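Folylpolyglutamate synthase/dihydrofolate synthase (Thermotoga maritima, PDB 1O5Z) probably catalyses the ATP-dependent addition of L-glutamate to dihydropteroate and to tetrahydrofolate polyglutamates, as a magnesium-dependent ligase of folate biosynthesis. Local coordinates at residues 103-115 with 135-147. Residues are numbered along the deposited sequence; the frame is centred on the assembly and turned at random.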
loop_
_atom_site.group_PDB
_atom_site.type_symbol
_atom_site.label_atom_id
_atom_site.label_comp_id
_atom_site.label_asym_id
_atom_site.label_seq_id
_atom_site.Cartn_x
_atom_site.Cartn_y
_atom_site.Cartn_z
ATOM N N ILE A 103 8.680 11.216 -5.637
ATOM C CA ILE A 103 9.747 12.121 -5.329
ATOM C C ILE A 103 11.002 11.680 -6.100
ATOM O O ILE A 103 11.237 10.483 -6.263
ATOM C CB ILE A 103 9.958 12.128 -3.811
ATOM C CG1 ILE A 103 10.957 13.219 -3.391
ATOM C CG2 ILE A 103 10.424 10.751 -3.298
ATOM C CD1 ILE A 103 11.014 13.411 -1.893
ATOM N N SER A 104 11.751 12.651 -6.617
ATOM C CA SER A 104 12.986 12.379 -7.249
ATOM C C SER A 104 14.044 12.018 -6.233
ATOM O O SER A 104 13.962 12.389 -5.078
ATOM C CB SER A 104 13.467 13.622 -7.997
ATOM O OG SER A 104 13.758 14.670 -7.096
ATOM N N GLU A 105 15.068 11.321 -6.689
ATOM C CA GLU A 105 16.276 11.109 -5.890
ATOM C C GLU A 105 16.849 12.428 -5.353
ATOM O O GLU A 105 17.231 12.524 -4.179
ATOM C CB GLU A 105 17.342 10.404 -6.734
ATOM C CG GLU A 105 16.962 8.963 -7.029
ATOM C CD GLU A 105 18.109 8.109 -7.542
ATOM O OE1 GLU A 105 19.213 8.650 -7.793
ATOM O OE2 GLU A 105 17.869 6.882 -7.705
ATOM N N GLU A 106 16.907 13.420 -6.244
ATOM C CA GLU A 106 17.438 14.751 -5.947
ATOM C C GLU A 106 16.651 15.435 -4.793
ATOM O O GLU A 106 17.224 15.990 -3.881
ATOM C CB GLU A 106 17.443 15.628 -7.218
ATOM C CG GLU A 106 18.044 16.994 -6.937
ATOM C CD GLU A 106 17.762 18.088 -7.994
ATOM O OE1 GLU A 106 18.738 18.865 -8.312
ATOM O OE2 GLU A 106 16.571 18.180 -8.450
ATOM N N ASP A 107 15.343 15.363 -4.822
ATOM C CA ASP A 107 14.585 15.928 -3.746
ATOM C C ASP A 107 14.677 15.166 -2.439
ATOM O O ASP A 107 14.594 15.767 -1.363
ATOM C CB ASP A 107 13.129 16.073 -4.150
ATOM C CG ASP A 107 12.900 17.307 -5.033
ATOM O OD1 ASP A 107 13.812 18.179 -5.128
ATOM O OD2 ASP A 107 11.830 17.478 -5.661
ATOM N N VAL A 108 14.807 13.852 -2.507
ATOM C CA VAL A 108 14.983 13.087 -1.307
ATOM C C VAL A 108 16.285 13.587 -0.648
ATOM O O VAL A 108 16.338 13.862 0.551
ATOM C CB VAL A 108 15.095 11.599 -1.610
ATOM C CG1 VAL A 108 15.748 10.847 -0.394
ATOM C CG2 VAL A 108 13.732 11.002 -2.023
ATOM N N VAL A 109 17.319 13.714 -1.461
ATOM C CA VAL A 109 18.608 14.219 -0.994
ATOM C C VAL A 109 18.437 15.624 -0.389
ATOM O O VAL A 109 18.919 15.888 0.705
ATOM C CB VAL A 109 19.639 14.194 -2.137
ATOM C CG1 VAL A 109 20.927 14.938 -1.769
ATOM C CG2 VAL A 109 19.992 12.807 -2.465
ATOM N N LYS A 110 17.705 16.490 -1.083
ATOM C CA LYS A 110 17.458 17.859 -0.607
ATOM C C LYS A 110 16.742 17.913 0.730
ATOM O O LYS A 110 17.180 18.606 1.637
ATOM C CB LYS A 110 16.664 18.676 -1.642
ATOM C CG LYS A 110 17.535 19.272 -2.810
ATOM C CD LYS A 110 16.611 19.809 -3.946
ATOM C CE LYS A 110 17.216 21.014 -4.699
ATOM N NZ LYS A 110 16.241 22.205 -4.755
ATOM N N ILE A 111 15.620 17.221 0.843
ATOM C CA ILE A 111 14.922 17.180 2.103
ATOM C C ILE A 111 15.793 16.566 3.189
ATOM O O ILE A 111 15.831 17.072 4.304
ATOM C CB ILE A 111 13.561 16.477 2.004
ATOM C CG1 ILE A 111 12.469 17.478 1.568
ATOM C CG2 ILE A 111 13.076 15.957 3.383
ATOM C CD1 ILE A 111 12.234 17.391 0.205
ATOM N N TYR A 112 16.528 15.516 2.875
ATOM C CA TYR A 112 17.416 14.974 3.860
ATOM C C TYR A 112 18.477 16.025 4.340
ATOM O O TYR A 112 18.724 16.162 5.510
ATOM C CB TYR A 112 18.104 13.714 3.336
ATOM C CG TYR A 112 19.105 13.268 4.329
ATOM C CD1 TYR A 112 18.714 12.560 5.459
ATOM C CD2 TYR A 112 20.423 13.639 4.199
ATOM C CE1 TYR A 112 19.636 12.200 6.397
ATOM C CE2 TYR A 112 21.333 13.298 5.112
ATOM C CZ TYR A 112 20.940 12.579 6.217
ATOM O OH TYR A 112 21.907 12.267 7.160
ATOM N N GLU A 113 19.085 16.755 3.437
ATOM C CA GLU A 113 20.077 17.731 3.817
ATOM C C GLU A 113 19.520 18.854 4.684
ATOM O O GLU A 113 20.152 19.268 5.650
ATOM C CB GLU A 113 20.754 18.240 2.580
ATOM C CG GLU A 113 21.747 17.195 2.146
ATOM C CD GLU A 113 22.451 17.523 0.844
ATOM O OE1 GLU A 113 22.074 18.543 0.162
ATOM O OE2 GLU A 113 23.392 16.729 0.514
ATOM N N THR A 114 18.308 19.291 4.380
ATOM C CA THR A 114 17.531 20.140 5.307
ATOM C C THR A 114 17.362 19.597 6.735
ATOM O O THR A 114 17.580 20.341 7.693
ATOM C CB THR A 114 16.177 20.415 4.702
ATOM O OG1 THR A 114 16.405 21.010 3.426
ATOM C CG2 THR A 114 15.428 21.480 5.483
ATOM N N MET A 115 17.018 18.324 6.871
ATOM C CA MET A 115 16.771 17.696 8.183
ATOM C C MET A 115 18.036 17.252 8.913
ATOM O O MET A 115 18.029 17.142 10.130
ATOM C CB MET A 115 15.901 16.459 7.991
ATOM C CG MET A 115 14.580 16.766 7.385
ATOM S SD MET A 115 13.703 15.274 6.881
ATOM C CE MET A 115 13.545 14.494 8.475
ATOM N N VAL A 135 11.457 9.254 10.575
ATOM C CA VAL A 135 12.236 10.140 9.705
ATOM C C VAL A 135 11.573 10.290 8.313
ATOM O O VAL A 135 11.414 11.379 7.798
ATOM C CB VAL A 135 13.664 9.641 9.567
ATOM C CG1 VAL A 135 14.418 10.499 8.528
ATOM C CG2 VAL A 135 14.358 9.767 10.876
ATOM N N VAL A 136 11.174 9.161 7.731
ATOM C CA VAL A 136 10.594 9.170 6.399
ATOM C C VAL A 136 9.283 9.977 6.399
ATOM O O VAL A 136 8.983 10.748 5.480
ATOM C CB VAL A 136 10.368 7.739 5.880
ATOM C CG1 VAL A 136 9.702 7.778 4.481
ATOM C CG2 VAL A 136 11.648 7.025 5.822
ATOM N N THR A 137 8.497 9.789 7.440
ATOM C CA THR A 137 7.242 10.502 7.548
ATOM C C THR A 137 7.474 11.989 7.625
ATOM O O THR A 137 6.773 12.761 7.001
ATOM C CB THR A 137 6.453 10.006 8.784
ATOM O OG1 THR A 137 6.181 8.608 8.635
ATOM C CG2 THR A 137 5.092 10.681 8.860
ATOM N N ALA A 138 8.448 12.395 8.420
ATOM C CA ALA A 138 8.770 13.804 8.558
ATOM C C ALA A 138 9.306 14.362 7.232
ATOM O O ALA A 138 9.052 15.539 6.873
ATOM C CB ALA A 138 9.764 13.989 9.690
ATOM N N MET A 139 10.082 13.528 6.533
ATOM C CA MET A 139 10.528 13.867 5.199
ATOM C C MET A 139 9.354 14.149 4.276
ATOM O O MET A 139 9.349 15.123 3.570
ATOM C CB MET A 139 11.304 12.726 4.603
ATOM C CG MET A 139 12.713 12.551 5.141
ATOM S SD MET A 139 13.616 11.222 4.228
ATOM C CE MET A 139 13.016 11.536 2.522
ATOM N N ALA A 140 8.352 13.269 4.271
ATOM C CA ALA A 140 7.175 13.507 3.471
ATOM C C ALA A 140 6.505 14.793 3.870
ATOM O O ALA A 140 6.220 15.608 3.033
ATOM C CB ALA A 140 6.239 12.365 3.601
ATOM N N PHE A 141 6.269 14.989 5.163
ATOM C CA PHE A 141 5.599 16.208 5.638
ATOM C C PHE A 141 6.323 17.463 5.219
ATOM O O PHE A 141 5.713 18.442 4.821
ATOM C CB PHE A 141 5.466 16.228 7.148
ATOM C CG PHE A 141 4.360 15.379 7.682
ATOM C CD1 PHE A 141 4.587 14.547 8.767
ATOM C CD2 PHE A 141 3.067 15.462 7.165
ATOM C CE1 PHE A 141 3.549 13.721 9.300
ATOM C CE2 PHE A 141 2.041 14.685 7.709
ATOM C CZ PHE A 141 2.292 13.813 8.793
ATOM N N LEU A 142 7.634 17.431 5.338
ATOM C CA LEU A 142 8.467 18.574 4.965
ATOM C C LEU A 142 8.390 18.813 3.449
ATOM O O LEU A 142 8.252 19.926 2.976
ATOM C CB LEU A 142 9.919 18.275 5.380
ATOM C CG LEU A 142 10.896 19.422 5.225
ATOM C CD1 LEU A 142 10.330 20.644 5.855
ATOM C CD2 LEU A 142 12.286 19.087 5.792
ATOM N N TYR A 143 8.470 17.729 2.689
ATOM C CA TYR A 143 8.424 17.808 1.247
ATOM C C TYR A 143 7.090 18.433 0.786
ATOM O O TYR A 143 7.076 19.323 -0.030
ATOM C CB TYR A 143 8.604 16.410 0.694
ATOM C CG TYR A 143 8.458 16.268 -0.775
ATOM C CD1 TYR A 143 9.465 16.667 -1.626
ATOM C CD2 TYR A 143 7.343 15.632 -1.325
ATOM C CE1 TYR A 143 9.363 16.491 -2.974
ATOM C CE2 TYR A 143 7.231 15.441 -2.669
ATOM C CZ TYR A 143 8.255 15.854 -3.495
ATOM O OH TYR A 143 8.172 15.679 -4.843
ATOM N N PHE A 144 5.986 17.948 1.341
ATOM C CA PHE A 144 4.693 18.485 1.048
ATOM C C PHE A 144 4.630 19.944 1.348
ATOM O O PHE A 144 3.994 20.666 0.609
ATOM C CB PHE A 144 3.605 17.750 1.837
ATOM C CG PHE A 144 3.550 16.290 1.572
ATOM C CD1 PHE A 144 3.951 15.755 0.344
ATOM C CD2 PHE A 144 3.077 15.426 2.541
ATOM C CE1 PHE A 144 3.907 14.384 0.097
ATOM C CE2 PHE A 144 3.016 14.057 2.300
ATOM C CZ PHE A 144 3.438 13.538 1.048
ATOM N N ALA A 145 5.238 20.371 2.442
ATOM C CA ALA A 145 5.341 21.794 2.758
ATOM C C ALA A 145 6.228 22.552 1.736
ATOM O O ALA A 145 5.829 23.594 1.202
ATOM C CB ALA A 145 5.892 21.995 4.189
ATOM N N GLU A 146 7.420 22.031 1.436
ATOM C CA GLU A 146 8.306 22.733 0.519
ATOM C C GLU A 146 7.562 22.805 -0.825
ATOM O O GLU A 146 7.708 23.769 -1.557
ATOM C CB GLU A 146 9.749 22.138 0.434
ATOM C CG GLU A 146 10.354 21.642 1.774
ATOM C CD GLU A 146 11.794 22.108 2.179
ATOM O OE1 GLU A 146 11.868 22.923 3.158
ATOM O OE2 GLU A 146 12.871 21.648 1.634
ATOM N N LYS A 147 6.705 21.842 -1.134
ATOM C CA LYS A 147 6.022 21.860 -2.432
ATOM C C LYS A 147 4.701 22.623 -2.416
ATOM O O LYS A 147 4.001 22.649 -3.433
ATOM C CB LYS A 147 5.742 20.431 -2.941
ATOM C CG LYS A 147 6.980 19.664 -3.325
ATOM C CD LYS A 147 7.654 20.277 -4.529
ATOM C CE LYS A 147 8.875 19.453 -4.923
ATOM N NZ LYS A 147 9.617 20.009 -6.110
HETATM O O HOH W 1 10.457 15.434 -6.243
#
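Asp107 OD2 is held directly by Lys147, just past the end of helix 132-146, and through a water by Tyr143. Lys147 NZ lies 3.4 Å from Asp107 OD2, a salt bridge whose hydrogen bond is weak. A water donates to the same OD2; this water is also hydrogen-bonded to Tyr143 OH, 2.7 Å from it. The water accepts from Ser104 N as well, so it ties the start of helix 105-122 to the phenol. Ser104 is the N-cap of that helix: its OG accepts from Asp107 N at 2.9 Å. The Tyr143 ring is wedged between two aliphatic groups. Ile103 CD1 lies over one face in a CH-pi contact, 3.8 Å from the ring centroid. Lys147 CG covers the opposite face, toward the rim. Ile111 CD1 meets the ring edge at CD1 of Tyr143. Replacing Tyr143 with an alanine would probably leave the water without one of its partners and open a gap beside Ile103 and Ile111.

Helices 105-122 and 132-146 belong to the Mur ligase middle domain, of the P-loop NTPase clan. The axes of their segments 105-115 and 135-146 cross at 103°. Strand 96-98 of the domain's mixed sheet touches Tyr143 and Lys147. The packing is knobs-into-holes. Ile111 fits among Met139, Leu142, Tyr143 and Glu146. Its CG2, anti to the backbone N, points at Met139 CA, 3.8 Å away. Met115 enters the next hole, formed by Val135, Ala138, Met139 and Leu142. Its SD lies 3.4 Å from Met139 CG, and the two methionine chains cross at about a right angle. A bend at chi3 (62°) turns Met115 CE toward Ala138 CB and Val135 CG1. Leu142 CD2 packs against Met115 CG at 3.6 Å and also touches Thr114 CG2.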